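Local structure of MutT/NUDIX family protein (Bacillus thuringiensis str. Al Hakam, 3ID9) at residues 25-30 and 95-100; 78-83 and 101-106. The protein probably hydrolyses a nucleoside diphosphate linked to another moiety, as other MutT/Nudix enzymes do, although its own substrate is not established. All coordinates share one frame; numbering follows the deposited sequence.

In the fold
Both contacts belong to one mixed sheet and share strand 95-104, which pairs in parallel with strand 23-32 in contact 1 and antiparallel with strand 77-88 in contact 2. Their centres lie about 12 Å apart. The two are sewn together at the backbone, where Leu83 N lies 2.8 Å from Thr99 O and Leu102 N lies 2.9 Å from Ile29 O, both probable hydrogen bonds. Side chains continue the join: Leu82 CD2 packs 3.4 Å from Phe100 CE2 and also against Ile98. Helix 61-72, probably the Nudix helix that carries metal-binding glutamates in this family, packs on Val26, Ile98 and Phe100 of contact 1 and on Ile79 and Leu102 of contact 2.

Contact 1: 25-30 and 95-100; sequences RVTGIL and LLHITF
Thr27 and His97 meet through a side-chain hydrogen bond, Thr27 OG1 to His97 NE2 at 2.7 Å, between two parallel strands. The hydroxyl comes to the edge of the imidazole, in its plane, and either partner could be the donor. Arg25 O lies at the same edge, 3.1 Å from His97 CD2, so a side-chain and a backbone oxygen both bear on the rim of the ring. The ring reaches across to the neighbouring strand because His97 CG stands anti to its own backbone N (chi1 -173°). Beyond this pair Thr27 and Thr99 run side by side in the same direction, and Ile29 CD1 crosses to Thr99 CG2 at 3.6 Å. Ile29 continues outward to Phe141 and Ile145 of helix 139-147.

Through the sheet, Val26, Ile98 and Phe100 project from the other face. Val26 CG1 comes obliquely to Phe100 CE1 at 3.9 Å, while Ile98 CG2 lies over one face of the phenyl ring, towards its rim. Met65 touches Val26 and Phe100, and Leu61 touches Ile98 and Phe100, so helix 61-72 closes over this apolar side. The Phe100 ring also makes an edge-to-face stack with Tyr155 of the second subunit.

Five backbone hydrogen bonds set the register behind these side chains. The ladder runs from Arg25 N to Leu96 O through Thr27, whose N bonds to Ile98 O and whose O accepts from Phe100 N, to Ile29 N and Phe100 O at 2.9 Å. The axes of segments 25-30 and 95-100 approach to 4.6 Å, 20° from parallel. Parallel pairing of this kind between strands distant in sequence, with helices packed on both faces, is characteristic of the central mixed sheet of the Nudix alpha/beta/alpha sandwich.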
loop_
_atom_site.group_PDB
_atom_site.type_symbol
_atom_site.label_atom_id
_atom_site.label_comp_id
_atom_site.label_asym_id
_atom_site.label_seq_id
_atom_site.Cartn_x
_atom_site.Cartn_y
_atom_site.Cartn_z
ATOM N N ARG B 25 -10.459 3.600 -2.298
ATOM C CA ARG B 25 -11.196 3.342 -1.069
ATOM C C ARG B 25 -10.303 2.891 0.065
ATOM O O ARG B 25 -9.418 2.051 -0.119
ATOM C CB ARG B 25 -12.279 2.290 -1.312
ATOM C CG ARG B 25 -13.455 2.855 -2.066
ATOM C CD ARG B 25 -14.512 1.833 -2.427
ATOM N NE ARG B 25 -15.644 2.546 -3.004
ATOM C CZ ARG B 25 -16.480 3.300 -2.293
ATOM N NH1 ARG B 25 -16.317 3.420 -0.978
ATOM N NH2 ARG B 25 -17.453 3.966 -2.904
ATOM N N VAL B 26 -10.540 3.470 1.237
ATOM C CA VAL B 26 -9.787 3.131 2.435
ATOM C C VAL B 26 -10.705 2.411 3.410
ATOM O O VAL B 26 -11.907 2.662 3.445
ATOM C CB VAL B 26 -9.223 4.389 3.133
ATOM C CG1 VAL B 26 -8.125 4.993 2.292
ATOM C CG2 VAL B 26 -10.335 5.410 3.357
ATOM N N THR B 27 -10.132 1.506 4.191
ATOM C CA THR B 27 -10.891 0.751 5.180
ATOM C C THR B 27 -10.075 0.756 6.453
ATOM O O THR B 27 -8.851 0.604 6.410
ATOM C CB THR B 27 -11.126 -0.707 4.726
ATOM O OG1 THR B 27 -12.109 -0.721 3.688
ATOM C CG2 THR B 27 -11.596 -1.571 5.887
ATOM N N GLY B 28 -10.754 0.941 7.582
ATOM C CA GLY B 28 -10.055 0.977 8.845
ATOM C C GLY B 28 -10.250 -0.264 9.692
ATOM O O GLY B 28 -11.342 -0.825 9.764
ATOM N N ILE B 29 -9.171 -0.697 10.330
ATOM C CA ILE B 29 -9.214 -1.849 11.201
ATOM C C ILE B 29 -8.583 -1.436 12.525
ATOM O O ILE B 29 -7.354 -1.397 12.671
ATOM C CB ILE B 29 -8.485 -3.052 10.574
ATOM C CG1 ILE B 29 -9.325 -3.567 9.401
ATOM C CG2 ILE B 29 -8.273 -4.141 11.607
ATOM C CD1 ILE B 29 -8.862 -4.861 8.804
ATOM N N LEU B 30 -9.455 -1.097 13.473
ATOM C CA LEU B 30 -9.052 -0.658 14.798
ATOM C C LEU B 30 -9.309 -1.806 15.758
ATOM O O LEU B 30 -10.458 -2.122 16.080
ATOM C CB LEU B 30 -9.858 0.585 15.196
ATOM C CG LEU B 30 -9.360 1.451 16.361
ATOM C CD1 LEU B 30 -10.305 2.635 16.537
ATOM C CD2 LEU B 30 -9.289 0.636 17.650
ATOM N N LEU B 95 -10.159 0.397 -9.703
ATOM C CA LEU B 95 -10.271 0.458 -8.259
ATOM C C LEU B 95 -9.048 0.071 -7.448
ATOM O O LEU B 95 -8.410 -0.953 -7.687
ATOM C CB LEU B 95 -11.452 -0.407 -7.816
ATOM C CG LEU B 95 -11.562 -0.768 -6.333
ATOM C CD1 LEU B 95 -11.752 0.481 -5.482
ATOM C CD2 LEU B 95 -12.733 -1.717 -6.161
ATOM N N LEU B 96 -8.735 0.909 -6.471
ATOM C CA LEU B 96 -7.629 0.647 -5.576
ATOM C C LEU B 96 -8.241 0.679 -4.169
ATOM O O LEU B 96 -8.861 1.667 -3.772
ATOM C CB LEU B 96 -6.556 1.721 -5.739
ATOM C CG LEU B 96 -5.256 1.473 -4.977
ATOM C CD1 LEU B 96 -4.643 0.153 -5.420
ATOM C CD2 LEU B 96 -4.297 2.616 -5.226
ATOM N N HIS B 97 -8.098 -0.415 -3.432
ATOM C CA HIS B 97 -8.655 -0.506 -2.085
ATOM C C HIS B 97 -7.562 -0.697 -1.028
ATOM O O HIS B 97 -6.905 -1.735 -0.988
ATOM C CB HIS B 97 -9.649 -1.674 -2.017
ATOM C CG HIS B 97 -10.402 -1.755 -0.724
ATOM N ND1 HIS B 97 -11.151 -2.857 -0.363
ATOM C CD2 HIS B 97 -10.533 -0.863 0.291
ATOM C CE1 HIS B 97 -11.707 -2.643 0.815
ATOM N NE2 HIS B 97 -11.348 -1.438 1.234
ATOM N N ILE B 98 -7.377 0.303 -0.171
ATOM C CA ILE B 98 -6.368 0.228 0.884
ATOM C C ILE B 98 -6.972 0.002 2.281
ATOM O O ILE B 98 -7.923 0.679 2.672
ATOM C CB ILE B 98 -5.504 1.526 0.954
ATOM C CG1 ILE B 98 -4.680 1.708 -0.323
ATOM C CG2 ILE B 98 -4.557 1.451 2.137
ATOM C CD1 ILE B 98 -5.420 2.370 -1.449
ATOM N N THR B 99 -6.402 -0.945 3.024
ATOM C CA THR B 99 -6.848 -1.252 4.379
ATOM C C THR B 99 -5.776 -0.845 5.385
ATOM O O THR B 99 -4.630 -1.297 5.300
ATOM C CB THR B 99 -7.142 -2.761 4.561
ATOM O OG1 THR B 99 -8.357 -3.100 3.886
ATOM C CG2 THR B 99 -7.290 -3.106 6.038
ATOM N N PHE B 100 -6.154 0.001 6.342
ATOM C CA PHE B 100 -5.224 0.487 7.363
ATOM C C PHE B 100 -5.439 -0.092 8.759
ATOM O O PHE B 100 -6.575 -0.224 9.208
ATOM C CB PHE B 100 -5.335 2.009 7.519
ATOM C CG PHE B 100 -4.769 2.795 6.382
ATOM C CD1 PHE B 100 -5.592 3.610 5.612
ATOM C CD2 PHE B 100 -3.403 2.759 6.105
ATOM C CE1 PHE B 100 -5.064 4.382 4.586
ATOM C CE2 PHE B 100 -2.862 3.525 5.082
ATOM C CZ PHE B 100 -3.690 4.339 4.318
#

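Contact 2: 78-83 and 101-106; sequences KIKKLL and LLERIE
Leu101 fits against Leu83 and the backbone of a bulged partner strand, with its CG 4.0 Å from Leu83 CB and its CB against Lys81 O. The side chains of Ile29 and Leu149 also touch it, which places this leucine on the buried part of the seam. Its backbone uses both of its polar atoms across the strands: Leu101 O accepts from Lys80 N at 2.9 Å, and Leu101 N donates to Lys81 O.

Lys78 lies at the solvent-facing end, its chain fully extended beyond CG and side by side with Glu103. Its CD rests on Ile105 CG2 at 3.6 Å, so the aliphatic part of the lysine packs on isoleucine, while the carboxylate lies alongside the end of the chain, nearer CE than NZ. The salt bridge is accordingly long, Lys78 NZ to Glu103 OE2 at 3.6 Å. The backbones of Lys78 and Glu103 exchange two hydrogen bonds as an antiparallel hydrogen-bonded pair.

Glu103 sends its CG out anti to the backbone N (chi1 180°) and divides its carboxylate between two lysines. Lys80 crosses it at about a right angle, with Lys80 CG 3.6 Å from Glu103 CB and CD beside OE1 of Glu103; the bent chain leaves NZ farther off, at 3.9 Å from OE1, in a second long salt bridge.

On the face of Leu101, Lys81 turns its end away and its NZ bonds to Ala150 O and Ala152 O of the second subunit. On the opposite face Ile79 CG1 meets Leu102 CD2 obliquely at 4.0 Å, and Met65 and Met69 of helix 61-72 pack on Leu102. With Lys80 and Lys81 both opposite Leu101, the arrangement is a classic beta bulge in the antiparallel hairpin of strands 77-88 and 95-104.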
loop_
_atom_site.group_PDB
_atom_site.type_symbol
_atom_site.label_atom_id
_atom_site.label_comp_id
_atom_site.label_asym_id
_atom_site.label_seq_id
_atom_site.Cartn_x
_atom_site.Cartn_y
_atom_site.Cartn_z
ATOM N N LYS B 78 -5.001 7.392 14.322
ATOM C CA LYS B 78 -3.776 7.604 13.575
ATOM C C LYS B 78 -3.444 6.268 12.919
ATOM O O LYS B 78 -3.800 5.201 13.431
ATOM C CB LYS B 78 -2.632 8.063 14.482
ATOM C CG LYS B 78 -1.972 6.978 15.295
ATOM C CD LYS B 78 -0.839 7.576 16.129
ATOM C CE LYS B 78 -0.210 6.539 17.056
ATOM N NZ LYS B 78 0.860 7.133 17.907
ATOM N N ILE B 79 -2.786 6.332 11.770
ATOM C CA ILE B 79 -2.411 5.136 11.040
ATOM C C ILE B 79 -1.198 4.435 11.648
ATOM O O ILE B 79 -0.228 5.079 12.032
ATOM C CB ILE B 79 -2.127 5.490 9.561
ATOM C CG1 ILE B 79 -3.439 5.910 8.894
ATOM C CG2 ILE B 79 -1.483 4.308 8.839
ATOM C CD1 ILE B 79 -3.344 6.124 7.416
ATOM N N LYS B 80 -1.270 3.115 11.754
ATOM C CA LYS B 80 -0.162 2.332 12.287
ATOM C C LYS B 80 0.606 1.807 11.089
ATOM O O LYS B 80 1.802 2.038 10.948
ATOM C CB LYS B 80 -0.663 1.142 13.110
ATOM C CG LYS B 80 -1.225 1.495 14.471
ATOM C CD LYS B 80 -0.362 0.917 15.591
ATOM C CE LYS B 80 -0.432 -0.610 15.641
ATOM N NZ LYS B 80 -1.789 -1.108 16.010
ATOM N N LYS B 81 -0.102 1.093 10.224
ATOM C CA LYS B 81 0.504 0.533 9.034
ATOM C C LYS B 81 -0.497 0.174 7.949
ATOM O O LYS B 81 -1.692 0.009 8.200
ATOM C CB LYS B 81 1.330 -0.707 9.386
ATOM C CG LYS B 81 2.781 -0.406 9.709
ATOM C CD LYS B 81 3.572 -1.687 9.873
ATOM C CE LYS B 81 5.068 -1.409 9.946
ATOM N NZ LYS B 81 5.866 -2.664 9.749
ATOM N N LEU B 82 0.021 0.072 6.733
ATOM C CA LEU B 82 -0.756 -0.288 5.565
ATOM C C LEU B 82 -0.871 -1.804 5.702
ATOM O O LEU B 82 0.135 -2.512 5.733
ATOM C CB LEU B 82 0.038 0.079 4.316
ATOM C CG LEU B 82 -0.618 0.246 2.955
ATOM C CD1 LEU B 82 -1.708 -0.794 2.807
ATOM C CD2 LEU B 82 -1.171 1.653 2.820
ATOM N N LEU B 83 -2.087 -2.314 5.801
ATOM C CA LEU B 83 -2.248 -3.745 5.964
ATOM C C LEU B 83 -2.440 -4.518 4.669
ATOM O O LEU B 83 -1.848 -5.584 4.469
ATOM C CB LEU B 83 -3.442 -4.040 6.877
ATOM C CG LEU B 83 -3.782 -5.531 6.975
ATOM C CD1 LEU B 83 -2.695 -6.236 7.778
ATOM C CD2 LEU B 83 -5.141 -5.725 7.630
ATOM N N LEU B 101 -4.349 -0.428 9.441
ATOM C CA LEU B 101 -4.440 -0.878 10.823
ATOM C C LEU B 101 -4.420 0.455 11.556
ATOM O O LEU B 101 -3.455 1.212 11.443
ATOM C CB LEU B 101 -3.224 -1.704 11.240
ATOM C CG LEU B 101 -3.277 -3.173 10.826
ATOM C CD1 LEU B 101 -2.009 -3.887 11.286
ATOM C CD2 LEU B 101 -4.509 -3.815 11.439
ATOM N N LEU B 102 -5.493 0.753 12.280
ATOM C CA LEU B 102 -5.604 2.013 12.997
ATOM C C LEU B 102 -5.351 1.890 14.491
ATOM O O LEU B 102 -5.425 0.804 15.064
ATOM C CB LEU B 102 -6.993 2.608 12.772
ATOM C CG LEU B 102 -7.338 2.945 11.325
ATOM C CD1 LEU B 102 -8.813 3.329 11.207
ATOM C CD2 LEU B 102 -6.439 4.081 10.854
ATOM N N GLU B 103 -5.045 3.026 15.107
ATOM C CA GLU B 103 -4.811 3.106 16.542
ATOM C C GLU B 103 -5.509 4.364 17.068
ATOM O O GLU B 103 -5.471 5.420 16.432
ATOM C CB GLU B 103 -3.316 3.174 16.822
ATOM C CG GLU B 103 -2.950 3.262 18.282
ATOM C CD GLU B 103 -1.467 3.041 18.507
ATOM O OE1 GLU B 103 -1.002 1.892 18.309
ATOM O OE2 GLU B 103 -0.768 4.014 18.873
ATOM N N ARG B 104 -6.161 4.246 18.222
ATOM C CA ARG B 104 -6.861 5.382 18.823
ATOM C C ARG B 104 -5.885 6.382 19.436
ATOM O O ARG B 104 -4.846 5.997 19.974
ATOM C CB ARG B 104 -7.819 4.904 19.920
ATOM C CG ARG B 104 -9.288 5.136 19.613
ATOM C CD ARG B 104 -10.114 5.256 20.884
ATOM N NE ARG B 104 -9.914 4.120 21.772
ATOM C CZ ARG B 104 -10.347 4.065 23.028
ATOM N NH1 ARG B 104 -11.010 5.092 23.550
ATOM N NH2 ARG B 104 -10.108 2.984 23.765
ATOM N N ILE B 105 -6.221 7.664 19.350
ATOM C CA ILE B 105 -5.388 8.713 19.933
ATOM C C ILE B 105 -6.283 9.711 20.664
ATOM O O ILE B 105 -7.343 9.343 21.175
ATOM C CB ILE B 105 -4.565 9.461 18.858
ATOM C CG1 ILE B 105 -5.497 10.083 17.819
ATOM C CG2 ILE B 105 -3.583 8.508 18.200
ATOM C CD1 ILE B 105 -4.782 10.932 16.786
ATOM N N GLU B 106 -5.856 10.972 20.709
ATOM C CA GLU B 106 -6.620 12.027 21.374
ATOM C C GLU B 106 -7.020 13.116 20.382
ATOM O O GLU B 106 -6.995 14.305 20.702
ATOM C CB GLU B 106 -5.798 12.644 22.515
ATOM C CG GLU B 106 -5.411 11.657 23.610
ATOM C CD GLU B 106 -6.607 10.883 24.133
ATOM O OE1 GLU B 106 -7.590 11.530 24.560
ATOM O OE2 GLU B 106 -6.565 9.631 24.114
#